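Local coordinates for putative phosphatase (Bacteroides thetaiotaomicron, PDB 3KYA), which is of unproven function but is named a putative phosphatase, binds zinc ions in the crystal and carries an IPT/TIG-type domain, at residues Y361-G366 with G410-T414; M371-G377 with Y394-N400. One frame throughout, in Å; residues are numbered along the deposited sequence.

How the contacts relate
Contacts 1 and 2 both reach the four-stranded sheet of strands 374-381, 391-397, 402-406 and 412-415, and show how differently its two outer strands can be held. Contact 2 is largely buried and knits strands 374-381 and 391-397 into a hairpin, with a selenomethionine, a proline and a phenylalanine packed beside a gripped carboxylate. Contact 1 lies at the surface, where loop 361-366 is joined to residues 410-414 by a phenol-hydroxyl-carboxylate chain and two backbone bonds, with little apolar packing. Along the chain, contact 2 is nested inside the loop that contact 1 closes. Their centres are about 12 Å apart, and they meet where Y361 CB packs on N400 OD1, while R404 bridges to an aspartate of each.

Contact 1: residues Y361-G366 with G410-T414; sequences YRDDVG and GIVST. With EDO (1,2-ethanediol), chain F.
D363 reaches across to V412, S413 and T414. Its CB lies 3.3 Å from V412 O, and with CG anti to the carbonyl carbon (chi1 -72°) the carboxylate is carried toward S413 and T414. OD1 comes over the S413 backbone and forms a salt bridge with R404. The other oxygen, D363 OD2, accepts T414 OG1 at 2.8 Å through its syn lone pair. O1 of a 1,2-ethanediol, probably from the crystallisation liquor, also donates to D363 OD2 (2.6 Å). T414 OG1 is itself an acceptor: Y361 OH, arriving with the ring edge toward it, donates at 2.6 Å, completing a relay from phenol through hydroxyl to carboxylate. A phenylalanine in place of Y361 would probably leave T414 OG1 without this donor and the ring freer to shift. Farther along, V412 N donates to D364 O (2.9 Å) and G366 N to G410 O (2.8 Å), flanking the single bridge of V365 with I411. R362 NE forms a salt bridge with D364 OD2 (3.0 Å), and the nearest atom of that side chain is about 3 Å from a bound zinc ion. The loop, joining strands 345-352 and 374-381, lies beside strand 412-415, at one edge of the four-stranded sheet, whose neighbour 402-406 supplies R404.

Contact 2: residues M371-G377 with Y394-N400; sequences MNNPCQG and YFVDRLN
The carboxylate of D397 reaches over to the backbone of N372, where OD1 takes the N-H at 2.8 Å through its syn lone pair in a nearly straight bond. CG lies anti to the backbone N of D397 (chi1 -171°), which carries the carboxylate to the other segment, with both oxygens against CB of M371. Next to it the selenium of M371, a selenomethionine, meets F395 CZ at 3.8 Å in an oblique Met-aromatic contact, and P374 CB comes within 3.7 Å of F395 CE2. Backbone bonds fasten the rest: C375 N to V396 O (2.9 Å), V396 N to Q376 O (3.1 Å), and, beyond the strand end, L399 N to N372 O (3.0 Å).

A second shell fixes these groups. N400 ND2 donates to D397 OD2 at 2.7 Å from above the carboxylate plane, and R404 forms a salt bridge with the same oxygen, which would probably favour the charged form of this buried acid. N400 is tied back to N372 by a water that bridges their side-chain amides. F334 meets the F395 ring edge-to-face, while R398 turns its guanidinium to D445.

P374 with D397 and G377 with F395 are antiparallel non-hydrogen-bonded pairs, yet the register slips by one residue between them: a beta bulge, local to this hairpin. G377 suits the closer of the two, since a CB there would press on F395. The hairpin forms strands one and two of a four-stranded antiparallel sheet, as in a propeller blade, and the run of four- and five-stranded antiparallel sheets along the chain is consistent with a six-bladed beta-propeller.

Contact 1: residues Y361-G366 with G410-T414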
loop_
_atom_site.group_PDB
_atom_site.type_symbol
_atom_site.label_atom_id
_atom_site.label_comp_id
_atom_site.label_asym_id
_atom_site.label_seq_id
_atom_site.Cartn_x
_atom_site.Cartn_y
_atom_site.Cartn_z
ATOM N N TYR A 361 -13.383 13.644 -2.158
ATOM C CA TYR A 361 -12.337 12.853 -2.788
ATOM C C TYR A 361 -11.218 12.637 -1.771
ATOM O O TYR A 361 -10.450 13.560 -1.463
ATOM C CB TYR A 361 -11.805 13.521 -4.054
ATOM C CG TYR A 361 -10.636 12.762 -4.632
ATOM C CD1 TYR A 361 -10.805 11.482 -5.139
ATOM C CD2 TYR A 361 -9.361 13.312 -4.656
ATOM C CE1 TYR A 361 -9.731 10.763 -5.652
ATOM C CE2 TYR A 361 -8.284 12.602 -5.178
ATOM C CZ TYR A 361 -8.480 11.331 -5.678
ATOM O OH TYR A 361 -7.412 10.621 -6.182
ATOM N N ARG A 362 -11.140 11.427 -1.224
ATOM C CA ARG A 362 -10.108 11.102 -0.249
ATOM C C ARG A 362 -9.841 9.621 -0.194
ATOM O O ARG A 362 -10.741 8.818 0.096
ATOM C CB ARG A 362 -10.503 11.580 1.160
ATOM C CG ARG A 362 -9.425 11.328 2.201
ATOM C CD ARG A 362 -9.862 11.725 3.599
ATOM N NE ARG A 362 -8.794 11.475 4.561
ATOM C CZ ARG A 362 -7.876 12.369 4.939
ATOM N NH1 ARG A 362 -7.882 13.613 4.460
ATOM N NH2 ARG A 362 -6.947 12.023 5.823
ATOM N N ASP A 363 -8.601 9.262 -0.490
ATOM C CA ASP A 363 -8.147 7.894 -0.346
ATOM C C ASP A 363 -7.845 7.685 1.133
ATOM O O ASP A 363 -7.083 8.448 1.735
ATOM C CB ASP A 363 -6.938 7.626 -1.232
ATOM C CG ASP A 363 -7.313 7.573 -2.709
ATOM O OD1 ASP A 363 -8.433 7.094 -3.022
ATOM O OD2 ASP A 363 -6.492 7.995 -3.545
ATOM N N ASP A 364 -8.488 6.677 1.715
ATOM C CA ASP A 364 -8.347 6.356 3.134
ATOM C C ASP A 364 -9.003 4.978 3.374
ATOM O O ASP A 364 -9.392 4.298 2.412
ATOM C CB ASP A 364 -9.007 7.445 3.985
ATOM C CG ASP A 364 -8.354 7.617 5.354
ATOM O OD1 ASP A 364 -7.814 6.640 5.919
ATOM O OD2 ASP A 364 -8.390 8.752 5.860
ATOM N N VAL A 365 -9.125 4.580 4.641
ATOM C CA VAL A 365 -9.682 3.287 5.025
ATOM C C VAL A 365 -11.131 3.415 5.462
ATOM O O VAL A 365 -11.492 4.338 6.202
ATOM C CB VAL A 365 -8.877 2.670 6.222
ATOM C CG1 VAL A 365 -9.440 1.294 6.622
ATOM C CG2 VAL A 365 -7.411 2.563 5.877
ATOM N N GLY A 366 -11.955 2.470 5.032
ATOM C CA GLY A 366 -13.355 2.409 5.445
ATOM C C GLY A 366 -14.178 3.675 5.268
ATOM O O GLY A 366 -14.137 4.309 4.206
ATOM N N GLY A 410 -11.095 -2.805 3.021
ATOM C CA GLY A 410 -11.681 -1.474 2.956
ATOM C C GLY A 410 -10.729 -0.324 2.685
ATOM O O GLY A 410 -11.086 0.833 2.896
ATOM N N ILE A 411 -9.518 -0.610 2.224
ATOM C CA ILE A 411 -8.606 0.469 1.856
ATOM C C ILE A 411 -8.962 0.954 0.435
ATOM O O ILE A 411 -8.971 0.163 -0.514
ATOM C CB ILE A 411 -7.135 0.053 1.931
ATOM C CG1 ILE A 411 -6.774 -0.352 3.367
ATOM C CG2 ILE A 411 -6.241 1.194 1.489
ATOM C CD1 ILE A 411 -5.277 -0.609 3.593
ATOM N N VAL A 412 -9.278 2.244 0.320
ATOM C CA VAL A 412 -9.624 2.859 -0.948
ATOM C C VAL A 412 -8.440 3.662 -1.488
ATOM O O VAL A 412 -7.848 4.478 -0.779
ATOM C CB VAL A 412 -10.851 3.777 -0.836
ATOM C CG1 VAL A 412 -11.277 4.293 -2.242
ATOM C CG2 VAL A 412 -12.010 3.043 -0.148
ATOM N N SER A 413 -8.115 3.420 -2.758
ATOM C CA SER A 413 -7.042 4.130 -3.449
ATOM C C SER A 413 -7.529 4.597 -4.832
ATOM O O SER A 413 -8.678 4.332 -5.218
ATOM C CB SER A 413 -5.810 3.235 -3.583
ATOM O OG SER A 413 -6.104 2.066 -4.320
ATOM N N THR A 414 -6.672 5.321 -5.548
ATOM C CA THR A 414 -7.000 5.798 -6.882
ATOM C C THR A 414 -6.145 4.998 -7.848
ATOM O O THR A 414 -4.915 4.998 -7.735
ATOM C CB THR A 414 -6.772 7.303 -7.032
ATOM O OG1 THR A 414 -7.634 7.999 -6.123
ATOM C CG2 THR A 414 -7.096 7.764 -8.451
HETATM C C1 EDO F . -5.312 11.466 -3.009
HETATM O O1 EDO F . -5.033 10.068 -3.204
HETATM C C2 EDO F . -6.649 11.669 -2.293
HETATM O O2 EDO F . -6.595 11.189 -0.944
#

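Contact 2: residues M371-G377 with Y394-N400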
loop_
_atom_site.group_PDB
_atom_site.type_symbol
_atom_site.label_atom_id
_atom_site.label_comp_id
_atom_site.label_asym_id
_atom_site.label_seq_id
_atom_site.Cartn_x
_atom_site.Cartn_y
_atom_site.Cartn_z
HETATM N N MSE A 371 -15.802 9.702 -1.639
HETATM C CA MSE A 371 -16.059 9.516 -3.061
HETATM C C MSE A 371 -17.236 10.423 -3.455
HETATM O O MSE A 371 -17.832 11.090 -2.605
HETATM C CB MSE A 371 -16.332 8.043 -3.352
HETATM C CG MSE A 371 -17.477 7.459 -2.528
HETATM SE SE MSE A 371 -17.592 5.513 -2.568
HETATM C CE MSE A 371 -15.999 4.976 -1.616
ATOM N N ASN A 372 -17.574 10.470 -4.740
ATOM C CA ASN A 372 -18.605 11.379 -5.195
ATOM C C ASN A 372 -19.341 10.791 -6.404
ATOM O O ASN A 372 -18.851 10.856 -7.531
ATOM C CB ASN A 372 -17.964 12.732 -5.511
ATOM C CG ASN A 372 -18.972 13.836 -5.680
ATOM O OD1 ASN A 372 -20.165 13.586 -5.827
ATOM N ND2 ASN A 372 -18.496 15.079 -5.657
ATOM N N ASN A 373 -20.535 10.259 -6.132
ATOM C CA ASN A 373 -21.368 9.583 -7.144
ATOM C C ASN A 373 -20.677 8.314 -7.648
ATOM O O ASN A 373 -20.296 8.229 -8.832
ATOM C CB ASN A 373 -21.756 10.482 -8.343
ATOM C CG ASN A 373 -22.870 11.464 -8.030
ATOM O OD1 ASN A 373 -23.988 11.325 -8.530
ATOM N ND2 ASN A 373 -22.572 12.462 -7.220
ATOM N N PRO A 374 -20.487 7.317 -6.760
ATOM C CA PRO A 374 -19.868 6.056 -7.178
ATOM C C PRO A 374 -20.819 5.281 -8.091
ATOM O O PRO A 374 -22.001 5.097 -7.744
ATOM C CB PRO A 374 -19.658 5.304 -5.865
ATOM C CG PRO A 374 -20.718 5.845 -4.949
ATOM C CD PRO A 374 -20.899 7.283 -5.340
ATOM N N CYS A 375 -20.314 4.862 -9.248
ATOM C CA CYS A 375 -21.128 4.149 -10.234
ATOM C C CYS A 375 -20.656 2.693 -10.409
ATOM O O CYS A 375 -20.372 2.025 -9.412
ATOM C CB CYS A 375 -21.213 4.969 -11.537
ATOM S SG CYS A 375 -22.135 6.553 -11.333
ATOM N N GLN A 376 -20.525 2.206 -11.640
ATOM C CA GLN A 376 -20.306 0.781 -11.851
ATOM C C GLN A 376 -18.998 0.265 -11.271
ATOM O O GLN A 376 -17.971 0.927 -11.358
ATOM C CB GLN A 376 -20.380 0.430 -13.342
ATOM C CG GLN A 376 -20.561 -1.071 -13.603
ATOM C CD GLN A 376 -20.995 -1.369 -15.026
ATOM O OE1 GLN A 376 -20.827 -0.539 -15.916
ATOM N NE2 GLN A 376 -21.561 -2.565 -15.244
ATOM N N GLY A 377 -19.058 -0.942 -10.720
ATOM C CA GLY A 377 -17.913 -1.592 -10.118
ATOM C C GLY A 377 -17.755 -3.025 -10.575
ATOM O O GLY A 377 -18.725 -3.667 -10.962
ATOM N N TYR A 394 -12.933 -2.583 -8.150
ATOM C CA TYR A 394 -12.625 -1.349 -8.863
ATOM C C TYR A 394 -13.938 -0.711 -9.275
ATOM O O TYR A 394 -14.839 -1.423 -9.705
ATOM C CB TYR A 394 -11.795 -1.629 -10.114
ATOM C CG TYR A 394 -10.396 -2.102 -9.810
ATOM C CD1 TYR A 394 -10.145 -3.416 -9.438
ATOM C CD2 TYR A 394 -9.322 -1.231 -9.902
ATOM C CE1 TYR A 394 -8.846 -3.852 -9.170
ATOM C CE2 TYR A 394 -8.035 -1.650 -9.628
ATOM C CZ TYR A 394 -7.799 -2.949 -9.255
ATOM O OH TYR A 394 -6.504 -3.338 -8.985
ATOM N N PHE A 395 -14.060 0.608 -9.125
ATOM C CA PHE A 395 -15.300 1.296 -9.507
ATOM C C PHE A 395 -15.022 2.677 -10.068
ATOM O O PHE A 395 -13.993 3.292 -9.763
ATOM C CB PHE A 395 -16.286 1.378 -8.329
ATOM C CG PHE A 395 -15.913 2.385 -7.263
ATOM C CD1 PHE A 395 -15.106 2.034 -6.172
ATOM C CD2 PHE A 395 -16.391 3.686 -7.338
ATOM C CE1 PHE A 395 -14.781 2.978 -5.192
ATOM C CE2 PHE A 395 -16.077 4.621 -6.364
ATOM C CZ PHE A 395 -15.264 4.259 -5.285
ATOM N N VAL A 396 -15.921 3.148 -10.929
ATOM C CA VAL A 396 -15.796 4.484 -11.488
ATOM C C VAL A 396 -16.488 5.463 -10.518
ATOM O O VAL A 396 -17.653 5.286 -10.182
ATOM C CB VAL A 396 -16.308 4.583 -12.964
ATOM C CG1 VAL A 396 -15.261 3.965 -13.904
ATOM C CG2 VAL A 396 -17.737 3.965 -13.173
ATOM N N ASP A 397 -15.714 6.449 -10.062
ATOM C CA ASP A 397 -16.134 7.478 -9.084
ATOM C C ASP A 397 -16.459 8.676 -9.955
ATOM O O ASP A 397 -15.582 9.465 -10.298
ATOM C CB ASP A 397 -14.985 7.721 -8.127
ATOM C CG ASP A 397 -15.359 8.594 -6.941
ATOM O OD1 ASP A 397 -16.571 8.854 -6.734
ATOM O OD2 ASP A 397 -14.421 8.997 -6.221
ATOM N N ARG A 398 -17.734 8.809 -10.299
ATOM C CA ARG A 398 -18.136 9.694 -11.413
ATOM C C ARG A 398 -17.670 11.133 -11.351
ATOM O O ARG A 398 -17.045 11.604 -12.302
ATOM C CB ARG A 398 -19.661 9.640 -11.681
ATOM C CG ARG A 398 -20.033 10.307 -13.003
ATOM C CD ARG A 398 -21.509 10.137 -13.419
ATOM N NE ARG A 398 -22.413 10.735 -12.442
ATOM C CZ ARG A 398 -22.790 12.011 -12.406
ATOM N NH1 ARG A 398 -22.349 12.902 -13.290
ATOM N NH2 ARG A 398 -23.627 12.407 -11.451
ATOM N N LEU A 399 -17.955 11.822 -10.245
ATOM C CA LEU A 399 -17.630 13.241 -10.147
ATOM C C LEU A 399 -16.191 13.507 -9.714
ATOM O O LEU A 399 -15.791 14.662 -9.573
ATOM C CB LEU A 399 -18.656 13.972 -9.260
ATOM C CG LEU A 399 -20.045 14.118 -9.901
ATOM C CD1 LEU A 399 -21.044 14.792 -8.952
ATOM C CD2 LEU A 399 -19.979 14.882 -11.242
ATOM N N ASN A 400 -15.426 12.441 -9.503
ATOM C CA ASN A 400 -13.988 12.566 -9.244
ATOM C C ASN A 400 -13.154 12.134 -10.461
ATOM O O ASN A 400 -11.935 12.079 -10.378
ATOM C CB ASN A 400 -13.584 11.798 -7.992
ATOM C CG ASN A 400 -14.117 12.438 -6.730
ATOM O OD1 ASN A 400 -14.217 13.665 -6.646
ATOM N ND2 ASN A 400 -14.475 11.615 -5.744
HETATM O O HOH W 1 -15.555 15.391 -4.991
#